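Local coordinates for protein hydrogenase (NiFe) small subunit HydA (Allochromatium vinosum, PDB 3MYR) that carries the iron-sulfur clusters of a [NiFe] hydrogenase and, paired with the large subunit, probably couples H2 oxidation to reduction of an electron acceptor, at residues G181-I184 against H185-C188; Y189-P192 against F193-G197; Y225-C228 against A229-K232. One frame throughout, in Å; residues are numbered along the deposited sequence.

In the fold
All three contacts are local turns of the C-terminal part of the chain, which binds two of the three clusters; they follow in series, with none nested or crossed. After helix 177-180, interaction 1 (181-188) folds the loop over on itself and supplies two ligands of a [4Fe-4S] cluster. Interaction 2 (189-197) continues directly into helix 191-195, and its Arg191 reaches back to Asp186 and His185. The chain passes helix 206-210 before interaction 3 (225-232) closes a turn at the [3Fe-4S] cluster. There Cys228 packs on Ile184 and Thr230 on Arg187, joining interactions 1 and 3, whereas interactions 2 and 3 do not touch, their centres being about 17 Å apart.

Interaction 1. Residues G181-I184 against H185-C188. With SF4 (iron/sulfur cluster), chain J.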
ATOM      1  N   GLY A 181      -9.211  26.983   2.059  1.00 16.49           N
ATOM      2  CA  GLY A 181      -9.467  28.337   2.491  1.00 15.87           C
ATOM      3  C   GLY A 181     -10.333  28.364   3.758  1.00 19.13           C
ATOM      4  O   GLY A 181     -10.419  29.387   4.391  1.00 18.02           O
ATOM      5  N   GLN A 182     -11.036  27.287   4.086  1.00 17.98           N
ATOM      6  CA  GLN A 182     -11.976  27.304   5.270  1.00 18.81           C
ATOM      7  C   GLN A 182     -11.660  26.132   6.157  1.00 18.05           C
ATOM      8  O   GLN A 182     -11.236  25.072   5.672  1.00 16.90           O
ATOM      9  CB  GLN A 182     -13.454  27.193   4.835  1.00 21.12           C
ATOM     10  CG  GLN A 182     -13.923  28.314   3.876  1.00 19.46           C
ATOM     11  CD  GLN A 182     -14.012  29.769   4.469  1.00 28.41           C
ATOM     12  OE1 GLN A 182     -14.342  30.719   3.720  1.00 34.41           O
ATOM     13  NE2 GLN A 182     -13.793  29.942   5.782  1.00 19.01           N
ATOM     14  N   SER A 183     -11.889  26.288   7.453  1.00 18.83           N
ATOM     15  CA  SER A 183     -11.576  25.235   8.387  1.00 17.96           C
ATOM     16  C   SER A 183     -12.662  24.195   8.276  1.00 18.57           C
ATOM     17  O   SER A 183     -13.814  24.495   7.911  1.00 18.31           O
ATOM     18  CB  SER A 183     -11.518  25.753   9.850  1.00 18.25           C
ATOM     19  OG  SER A 183     -12.820  26.091  10.298  1.00 20.44           O
ATOM     20  N   ILE A 184     -12.317  22.978   8.648  1.00 15.48           N
ATOM     21  CA  ILE A 184     -13.301  21.898   8.806  1.00 16.16           C
ATOM     22  C   ILE A 184     -14.460  22.348   9.741  1.00 16.88           C
ATOM     23  O   ILE A 184     -15.680  22.180   9.425  1.00 15.65           O
ATOM     24  CB  ILE A 184     -12.615  20.653   9.412  1.00 14.90           C
ATOM     25  CG1 ILE A 184     -11.501  20.047   8.478  1.00 18.23           C
ATOM     26  CG2 ILE A 184     -13.622  19.545   9.841  1.00 13.87           C
ATOM     27  CD1 ILE A 184     -12.032  19.458   7.153  1.00 13.34           C
ATOM     28  N   HIS A 185     -14.077  22.874  10.901  1.00 14.96           N
ATOM     29  CA  HIS A 185     -15.039  23.221  11.913  1.00 15.69           C
ATOM     30  C   HIS A 185     -15.984  24.361  11.433  1.00 17.96           C
ATOM     31  O   HIS A 185     -17.126  24.422  11.839  1.00 17.25           O
ATOM     32  CB  HIS A 185     -14.212  23.531  13.162  1.00 14.29           C
ATOM     33  CG  HIS A 185     -14.984  23.930  14.363  1.00 14.44           C
ATOM     34  ND1 HIS A 185     -15.688  23.006  15.154  1.00 16.06           N
ATOM     35  CD2 HIS A 185     -15.068  25.147  14.991  1.00 15.18           C
ATOM     36  CE1 HIS A 185     -16.161  23.659  16.206  1.00 19.34           C
ATOM     37  NE2 HIS A 185     -15.729  24.926  16.175  1.00 18.23           N
ATOM     38  N   ASP A 186     -15.561  25.220  10.481  1.00 17.20           N
ATOM     39  CA  ASP A 186     -16.489  26.255  10.016  1.00 17.53           C
ATOM     40  C   ASP A 186     -17.428  25.739   8.923  1.00 18.25           C
ATOM     41  O   ASP A 186     -18.226  26.505   8.425  1.00 19.33           O
ATOM     42  CB  ASP A 186     -15.730  27.478   9.456  1.00 17.37           C
ATOM     43  CG  ASP A 186     -15.243  28.418  10.584  1.00 21.30           C
ATOM     44  OD1 ASP A 186     -15.674  28.295  11.771  1.00 21.11           O
ATOM     45  OD2 ASP A 186     -14.356  29.225  10.315  1.00 24.30           O
ATOM     46  N   ARG A 187     -17.317  24.454   8.539  1.00 17.04           N
ATOM     47  CA  ARG A 187     -18.207  23.896   7.531  1.00 17.42           C
ATOM     48  C   ARG A 187     -18.922  22.621   8.008  1.00 17.56           C
ATOM     49  O   ARG A 187     -19.830  22.165   7.353  1.00 17.15           O
ATOM     50  CB  ARG A 187     -17.408  23.568   6.233  1.00 14.86           C
ATOM     51  CG  ARG A 187     -16.748  24.823   5.571  1.00 16.39           C
ATOM     52  CD  ARG A 187     -17.874  25.787   5.137  1.00 21.21           C
ATOM     53  NE  ARG A 187     -17.489  26.665   4.007  1.00 19.75           N
ATOM     54  CZ  ARG A 187     -18.218  27.693   3.586  1.00 22.36           C
ATOM     55  NH1 ARG A 187     -19.376  28.012   4.203  1.00 16.60           N
ATOM     56  NH2 ARG A 187     -17.825  28.372   2.537  1.00 18.56           N
ATOM     57  N   CYS A 188     -18.461  22.056   9.111  1.00 17.10           N
ATOM     58  CA  CYS A 188     -18.842  20.746   9.604  1.00 16.32           C
ATOM     59  C   CYS A 188     -20.335  20.638   9.935  1.00 18.27           C
ATOM     60  O   CYS A 188     -20.922  21.502  10.627  1.00 18.16           O
ATOM     61  CB  CYS A 188     -17.991  20.430  10.862  1.00 15.59           C
ATOM     62  SG  CYS A 188     -18.442  18.791  11.571  1.00 17.01           S
TER
HETATM   63 FE1  SF4 J2002     -17.333  19.078  13.562  1.00 14.74          FE
HETATM   64 FE2  SF4 J2002     -17.345  19.115  16.349  1.00 13.15          FE
HETATM   65 FE3  SF4 J2002     -15.082  18.444  14.963  1.00 14.22          FE
HETATM   66 FE4  SF4 J2002     -15.998  21.018  14.968  1.00 13.95          FE
HETATM   67  S1  SF4 J2002     -15.220  19.819  16.735  1.00 13.55           S
HETATM   68  S2  SF4 J2002     -15.183  19.893  13.196  1.00 12.43           S
HETATM   69  S3  SF4 J2002     -18.273  20.656  14.923  1.00 13.18           S
HETATM   70  S4  SF4 J2002     -17.077  17.293  14.985  1.00 13.95           S
HETATM   71  O   HOH W   1     -12.886  29.071   8.170  1.00 13.38           O
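Ser183 and Asp186 approach to 5.3 Å between their CA atoms because residues 184-186 adopt near-helical backbone angles without forming a regular helix. The carbonyl of Ile184 closes the turn: its O accepts from Arg187 N at 2.9 Å with a fairly straight N-H...O angle of 157°, the donor lying above the carbonyl plane. Cys188 N adds a weak bond to the same oxygen.

Ser183 places OG between its backbone N and carbonyl carbon (chi1 70°), and this turns the hydroxyl oxygen onto Asp186 N at 2.9 Å. A single water braces the outer side, accepting from Gln182 NE2 and Ser183 N and donating to Asp186 OD2 at 2.6 Å. The other carboxylate oxygen, OD1, pairs with Arg191. Gln182 sets its CG against NE of the Arg187 guanidinium at 3.9 Å, the two side chains crossing at a slant with amide and guanidinium planes 62° apart.

On the inner side His185 ND1 binds iron FE4 at 2.0 Å and Cys188 SG binds FE1 at 2.3 Å, while Ile184 CG2 rests on S2 at 3.7 Å. Cys213 and Cys219 complete the set of ligands. The histidine ligand is the hallmark of the distal cluster in this hydrogenase family. Two ligands three residues apart thus come from one turn whose backbone is held by Ile184 O and Ser183 OG, which probably limits their movement relative to the cluster.

Interaction 2. Residues Y189-P192 against F193-G197; sequences YRRP and FYDKG. With SF4 (iron/sulfur cluster), chain J.
Arg191 meets Asp195 one helical turn later because its CG starts opposite the backbone N (chi1 173°) and the chain then bends sharply at chi2 (68°). This carries NE to Asp195 OD1 at 3.2 Å, a salt bridge in which the oxygen lies at the edge of the guanidinium and is met on the syn side but tilted from the carboxylate plane. One water closes a small ring beside it, accepting from Arg191 NH1 at 2.8 Å and donating to Asp195 OD1 at 2.6 Å. Tyr194 runs alongside the arginine, with CD2 3.9 Å from NE and the ring almost perpendicular (89°) to the guanidinium.

The backbone supports this: Tyr194 N bonds to Arg190 O at 3.0 Å and Asp195 N to Arg191 O at 3.0 Å, both nearly along the C=O axis. Gly197, with positive phi, leaves the helical path in a Schellman motif. On the other side Arg190 stretches out, and its NE and NH2 take Tyr189 OH side-on, tilted from the guanidinium plane; NH1 bonds to Trp212 O, and Tyr189 OH hydrogen-bonds to Ser232 OG of the large subunit.

Arg191 NH2 is engaged by Asp186 OD1 and His185 O. A leucine here would probably leave Asp186 and Asp195 without their shared cation and the carbonyl of His185 without this donor, with the carboxylates held less firmly. Arg191 CA touches cluster sulfur S3 at 3.3 Å while the guanidinium points away to tie these groups together, which probably fixes the helix start beside the [4Fe-4S] cluster.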
ATOM      1  N   TYR A 189     -20.975  19.568   9.475  1.00 17.14           N
ATOM      2  CA  TYR A 189     -22.409  19.398   9.745  1.00 16.43           C
ATOM      3  C   TYR A 189     -22.734  19.161  11.238  1.00 17.12           C
ATOM      4  O   TYR A 189     -23.902  19.224  11.584  1.00 16.99           O
ATOM      5  CB  TYR A 189     -23.039  18.302   8.858  1.00 13.42           C
ATOM      6  CG  TYR A 189     -22.716  16.895   9.358  1.00 17.91           C
ATOM      7  CD1 TYR A 189     -23.682  16.105   9.987  1.00 18.72           C
ATOM      8  CD2 TYR A 189     -21.409  16.348   9.184  1.00 13.83           C
ATOM      9  CE1 TYR A 189     -23.381  14.796  10.471  1.00 17.11           C
ATOM     10  CE2 TYR A 189     -21.070  15.053   9.700  1.00 13.75           C
ATOM     11  CZ  TYR A 189     -22.077  14.281  10.309  1.00 21.67           C
ATOM     12  OH  TYR A 189     -21.779  13.052  10.801  1.00 18.73           O
ATOM     13  N   ARG A 190     -21.719  18.916  12.095  1.00 14.92           N
ATOM     14  CA  ARG A 190     -21.947  18.740  13.544  1.00 16.44           C
ATOM     15  C   ARG A 190     -21.746  20.050  14.276  1.00 16.52           C
ATOM     16  O   ARG A 190     -21.997  20.160  15.490  1.00 16.85           O
ATOM     17  CB  ARG A 190     -21.029  17.659  14.132  1.00 13.92           C
ATOM     18  CG  ARG A 190     -21.147  16.291  13.345  1.00 16.25           C
ATOM     19  CD  ARG A 190     -20.528  15.170  14.138  1.00 16.21           C
ATOM     20  NE  ARG A 190     -20.639  13.903  13.444  1.00 14.96           N
ATOM     21  CZ  ARG A 190     -20.576  12.700  14.004  1.00 20.07           C
ATOM     22  NH1 ARG A 190     -20.647  12.567  15.328  1.00 16.41           N
ATOM     23  NH2 ARG A 190     -20.624  11.616  13.213  1.00 16.33           N
ATOM     24  N   ARG A 191     -21.353  21.064  13.536  1.00 16.61           N
ATOM     25  CA  ARG A 191     -21.012  22.355  14.170  1.00 15.24           C
ATOM     26  C   ARG A 191     -22.193  22.974  14.911  1.00 16.80           C
ATOM     27  O   ARG A 191     -22.002  23.484  16.036  1.00 18.67           O
ATOM     28  CB  ARG A 191     -20.430  23.366  13.143  1.00 17.15           C
ATOM     29  CG  ARG A 191     -20.229  24.822  13.772  1.00 15.51           C
ATOM     30  CD  ARG A 191     -19.078  24.772  14.860  1.00 12.96           C
ATOM     31  NE  ARG A 191     -18.828  26.154  15.352  1.00 20.58           N
ATOM     32  CZ  ARG A 191     -18.121  27.103  14.685  1.00 16.92           C
ATOM     33  NH1 ARG A 191     -17.959  28.334  15.197  1.00 17.61           N
ATOM     34  NH2 ARG A 191     -17.548  26.839  13.517  1.00 14.96           N
ATOM     35  N   PRO A 192     -23.434  22.921  14.331  1.00 17.81           N
ATOM     36  CA  PRO A 192     -24.474  23.541  15.170  1.00 19.03           C
ATOM     37  C   PRO A 192     -24.736  22.763  16.458  1.00 19.56           C
ATOM     38  O   PRO A 192     -25.208  23.352  17.443  1.00 18.62           O
ATOM     39  CB  PRO A 192     -25.714  23.503  14.310  1.00 18.39           C
ATOM     40  CG  PRO A 192     -25.103  23.632  12.856  1.00 19.89           C
ATOM     41  CD  PRO A 192     -23.895  22.707  12.939  1.00 16.88           C
ATOM     42  N   PHE A 193     -24.388  21.476  16.457  1.00 19.42           N
ATOM     43  CA  PHE A 193     -24.438  20.654  17.681  1.00 20.30           C
ATOM     44  C   PHE A 193     -23.376  21.020  18.732  1.00 20.94           C
ATOM     45  O   PHE A 193     -23.674  21.164  19.956  1.00 20.08           O
ATOM     46  CB  PHE A 193     -24.440  19.183  17.281  1.00 19.16           C
ATOM     47  CG  PHE A 193     -25.728  18.798  16.672  1.00 24.71           C
ATOM     48  CD1 PHE A 193     -26.075  19.257  15.407  1.00 33.06           C
ATOM     49  CD2 PHE A 193     -26.645  18.111  17.373  1.00 29.20           C
ATOM     50  CE1 PHE A 193     -27.327  18.939  14.849  1.00 37.72           C
ATOM     51  CE2 PHE A 193     -27.890  17.762  16.806  1.00 35.65           C
ATOM     52  CZ  PHE A 193     -28.255  18.218  15.590  1.00 31.19           C
ATOM     53  N   TYR A 194     -22.158  21.252  18.226  1.00 18.48           N
ATOM     54  CA  TYR A 194     -21.069  21.842  19.002  1.00 17.55           C
ATOM     55  C   TYR A 194     -21.535  23.132  19.706  1.00 19.64           C
ATOM     56  O   TYR A 194     -21.359  23.267  20.916  1.00 19.38           O
ATOM     57  CB  TYR A 194     -19.903  22.159  18.047  1.00 17.55           C
ATOM     58  CG  TYR A 194     -18.836  22.973  18.765  1.00 18.94           C
ATOM     59  CD1 TYR A 194     -17.745  22.320  19.389  1.00 18.82           C
ATOM     60  CD2 TYR A 194     -18.887  24.384  18.797  1.00 17.81           C
ATOM     61  CE1 TYR A 194     -16.737  23.065  20.069  1.00 19.68           C
ATOM     62  CE2 TYR A 194     -17.872  25.152  19.488  1.00 21.66           C
ATOM     63  CZ  TYR A 194     -16.786  24.444  20.085  1.00 22.94           C
ATOM     64  OH  TYR A 194     -15.763  25.080  20.769  1.00 25.93           O
ATOM     65  N   ASP A 195     -22.239  24.035  18.970  1.00 18.70           N
ATOM     66  CA  ASP A 195     -22.600  25.304  19.500  1.00 21.11           C
ATOM     67  C   ASP A 195     -23.758  25.167  20.507  1.00 24.26           C
ATOM     68  O   ASP A 195     -23.929  26.005  21.303  1.00 25.30           O
ATOM     69  CB  ASP A 195     -23.031  26.250  18.417  1.00 21.57           C
ATOM     70  CG  ASP A 195     -21.860  26.665  17.489  1.00 27.60           C
ATOM     71  OD1 ASP A 195     -20.699  26.808  17.926  1.00 29.08           O
ATOM     72  OD2 ASP A 195     -22.139  26.837  16.298  1.00 29.99           O
ATOM     73  N   LYS A 196     -24.542  24.101  20.436  1.00 24.68           N
ATOM     74  CA  LYS A 196     -25.614  23.844  21.394  1.00 25.26           C
ATOM     75  C   LYS A 196     -25.102  23.065  22.603  1.00 24.40           C
ATOM     76  O   LYS A 196     -25.897  22.715  23.507  1.00 26.60           O
ATOM     77  CB  LYS A 196     -26.695  22.978  20.717  1.00 27.09           C
ATOM     78  CG  LYS A 196     -27.560  23.784  19.736  1.00 32.35           C
ATOM     79  CD  LYS A 196     -28.735  22.944  19.312  1.00 44.47           C
ATOM     80  CE  LYS A 196     -28.512  22.175  18.010  1.00 52.98           C
ATOM     81  NZ  LYS A 196     -29.857  21.761  17.457  1.00 60.41           N
ATOM     82  N   GLY A 197     -23.842  22.644  22.580  1.00 22.42           N
ATOM     83  CA  GLY A 197     -23.311  21.866  23.742  1.00 20.45           C
ATOM     84  C   GLY A 197     -23.722  20.372  23.664  1.00 20.63           C
ATOM     85  O   GLY A 197     -23.829  19.707  24.686  1.00 21.98           O
TER
HETATM   86 FE1  SF4 J2002     -17.333  19.078  13.562  1.00 14.74          FE
HETATM   87 FE2  SF4 J2002     -17.345  19.115  16.349  1.00 13.15          FE
HETATM   88 FE3  SF4 J2002     -15.082  18.444  14.963  1.00 14.22          FE
HETATM   89 FE4  SF4 J2002     -15.998  21.018  14.968  1.00 13.95          FE
HETATM   90  S1  SF4 J2002     -15.220  19.819  16.735  1.00 13.55           S
HETATM   91  S2  SF4 J2002     -15.183  19.893  13.196  1.00 12.43           S
HETATM   92  S3  SF4 J2002     -18.273  20.656  14.923  1.00 13.18           S
HETATM   93  S4  SF4 J2002     -17.077  17.293  14.985  1.00 13.95           S
HETATM   94  O   HOH W   2     -18.817  28.591  17.861  1.00 26.03           O

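Interaction 3. Residues Y225-C228 against A229-K232; sequences YNAC and ATMK. With F3S (Fe3-s4 cluster), chain K.
Ala227 O gathers the donors of residues 230-232 into one tight turn. Met231 N reaches it at 2.8 Å, nearly in line with the carbonyl bond (C=O...N 169°). Thr230 N comes in at 3.2 Å from above the carbonyl plane, 59° out of it, and Lys232 N adds a weak bond at 3.4 Å. Two amides, and weakly a third, therefore share a single acceptor. Beside this, Lys232 CA makes a C-H...O contact of 3.1 Å with Cys228 O, and the methyl of Ala227 packs on Met231 CB at 4.0 Å. Beyond its CB, Met231 lies against helices 151-164 and 177-180, and Lys232 NZ pairs with Glu242.

Before the turn, Asn226 CG lies roughly anti to its own backbone N (chi1 -153°), with the amide turned so that OD1 accepts from Ala227 N at 2.8 Å, the donor tilted from the side-chain carbonyl plane. That bond helps to fix the rotation of the Asn226 side-chain amide, whose ND2 is held 3.6 Å from sulfur S3 of the [3Fe-4S] cluster.

Cys228 SG binds iron FE4 at 2.3 Å, and Cys247 and Cys250 supply the other cysteine ligands. The residue before the cysteine is held at both its polar backbone atoms, N by Asn226 OD1 and O by the turn that follows. Such bracing probably steadies the thiolate, while the nearby amide nitrogen of Asn226 may slightly stabilise negative charge on the cluster.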
ATOM      1  N   TYR A 225      -7.527  23.021   8.196  1.00 17.28           N
ATOM      2  CA  TYR A 225      -8.016  23.620   6.949  1.00 17.06           C
ATOM      3  C   TYR A 225      -7.990  22.581   5.818  1.00 16.54           C
ATOM      4  O   TYR A 225      -6.920  22.028   5.546  1.00 14.94           O
ATOM      5  CB  TYR A 225      -7.173  24.904   6.587  1.00 16.86           C
ATOM      6  CG  TYR A 225      -7.547  26.090   7.491  1.00 18.19           C
ATOM      7  CD1 TYR A 225      -8.458  27.088   7.071  1.00 20.72           C
ATOM      8  CD2 TYR A 225      -7.103  26.128   8.799  1.00 20.02           C
ATOM      9  CE1 TYR A 225      -8.855  28.141   7.971  1.00 17.83           C
ATOM     10  CE2 TYR A 225      -7.441  27.173   9.669  1.00 22.43           C
ATOM     11  CZ  TYR A 225      -8.359  28.132   9.261  1.00 24.11           C
ATOM     12  OH  TYR A 225      -8.704  29.096  10.181  1.00 25.16           O
ATOM     13  N   ASN A 226      -9.162  22.211   5.268  1.00 13.94           N
ATOM     14  CA  ASN A 226      -9.240  21.124   4.244  1.00 14.99           C
ATOM     15  C   ASN A 226     -10.658  21.174   3.735  1.00 14.97           C
ATOM     16  O   ASN A 226     -11.456  21.918   4.304  1.00 15.59           O
ATOM     17  CB  ASN A 226      -8.897  19.735   4.812  1.00 15.85           C
ATOM     18  CG  ASN A 226      -8.328  18.788   3.732  1.00 16.53           C
ATOM     19  OD1 ASN A 226      -8.525  19.038   2.582  1.00 16.37           O
ATOM     20  ND2 ASN A 226      -7.551  17.754   4.112  1.00 15.71           N
ATOM     21  N   ALA A 227     -10.971  20.431   2.661  1.00 15.08           N
ATOM     22  CA  ALA A 227     -12.282  20.503   1.994  1.00 14.83           C
ATOM     23  C   ALA A 227     -13.172  19.309   2.374  1.00 14.22           C
ATOM     24  O   ALA A 227     -14.200  19.078   1.723  1.00 16.46           O
ATOM     25  CB  ALA A 227     -12.106  20.502   0.443  1.00 11.27           C
ATOM     26  N   CYS A 228     -12.755  18.520   3.368  1.00 12.72           N
ATOM     27  CA  CYS A 228     -13.442  17.250   3.660  1.00 15.15           C
ATOM     28  C   CYS A 228     -14.920  17.491   4.015  1.00 17.73           C
ATOM     29  O   CYS A 228     -15.773  16.644   3.749  1.00 16.51           O
ATOM     30  CB  CYS A 228     -12.756  16.562   4.866  1.00 14.66           C
ATOM     31  SG  CYS A 228     -10.949  16.475   4.621  1.00 15.90           S
ATOM     32  N   ALA A 229     -15.193  18.583   4.745  1.00 15.77           N
ATOM     33  CA  ALA A 229     -16.538  18.796   5.257  1.00 17.13           C
ATOM     34  C   ALA A 229     -17.504  19.259   4.141  1.00 19.34           C
ATOM     35  O   ALA A 229     -18.699  19.134   4.300  1.00 18.80           O
ATOM     36  CB  ALA A 229     -16.507  19.855   6.432  1.00 14.25           C
ATOM     37  N   THR A 230     -16.978  19.813   3.037  1.00 17.08           N
ATOM     38  CA  THR A 230     -17.792  20.264   1.897  1.00 17.67           C
ATOM     39  C   THR A 230     -17.699  19.371   0.662  1.00 19.99           C
ATOM     40  O   THR A 230     -18.720  19.035   0.093  1.00 22.27           O
ATOM     41  CB  THR A 230     -17.405  21.694   1.513  1.00 18.91           C
ATOM     42  OG1 THR A 230     -15.974  21.779   1.305  1.00 20.24           O
ATOM     43  CG2 THR A 230     -17.759  22.662   2.748  1.00 20.50           C
ATOM     44  N   MET A 231     -16.490  19.090   0.173  1.00 17.66           N
ATOM     45  CA  MET A 231     -16.328  18.234  -0.996  1.00 16.94           C
ATOM     46  C   MET A 231     -16.517  16.774  -0.570  1.00 16.71           C
ATOM     47  O   MET A 231     -17.055  15.962  -1.318  1.00 17.06           O
ATOM     48  CB  MET A 231     -14.892  18.424  -1.574  1.00 17.36           C
ATOM     49  CG  MET A 231     -14.664  17.543  -2.790  1.00 18.13           C
ATOM     50  SD  MET A 231     -12.964  17.720  -3.369  1.00 19.59           S
ATOM     51  CE  MET A 231     -12.915  19.544  -3.770  1.00 14.05           C
ATOM     52  N   LYS A 232     -16.055  16.421   0.645  1.00 15.55           N
ATOM     53  CA  LYS A 232     -16.061  14.993   1.103  1.00 15.65           C
ATOM     54  C   LYS A 232     -15.122  14.135   0.274  1.00 16.17           C
ATOM     55  O   LYS A 232     -14.477  14.671  -0.638  1.00 15.83           O
ATOM     56  CB  LYS A 232     -17.470  14.387   1.074  1.00 14.82           C
ATOM     57  CG  LYS A 232     -18.467  15.191   1.924  1.00 16.62           C
ATOM     58  CD  LYS A 232     -19.681  14.297   2.173  1.00 19.47           C
ATOM     59  CE  LYS A 232     -20.764  15.138   2.920  1.00 26.65           C
ATOM     60  NZ  LYS A 232     -22.042  14.316   3.132  1.00 21.37           N
TER
HETATM   61 FE1  F3S K2003      -9.423  15.840   9.189  1.00 14.38          FE
HETATM   62 FE3  F3S K2003      -7.667  14.804   7.442  1.00 14.50          FE
HETATM   63 FE4  F3S K2003      -9.958  15.657   6.543  1.00 13.78          FE
HETATM   64  S1  F3S K2003      -8.078  14.028   9.522  1.00 16.43           S
HETATM   65  S2  F3S K2003     -11.374  15.403   8.176  1.00 12.66           S
HETATM   66  S3  F3S K2003      -8.392  16.948   7.508  1.00 14.26           S
HETATM   67  S4  F3S K2003      -8.905  13.887   5.846  1.00 12.85           S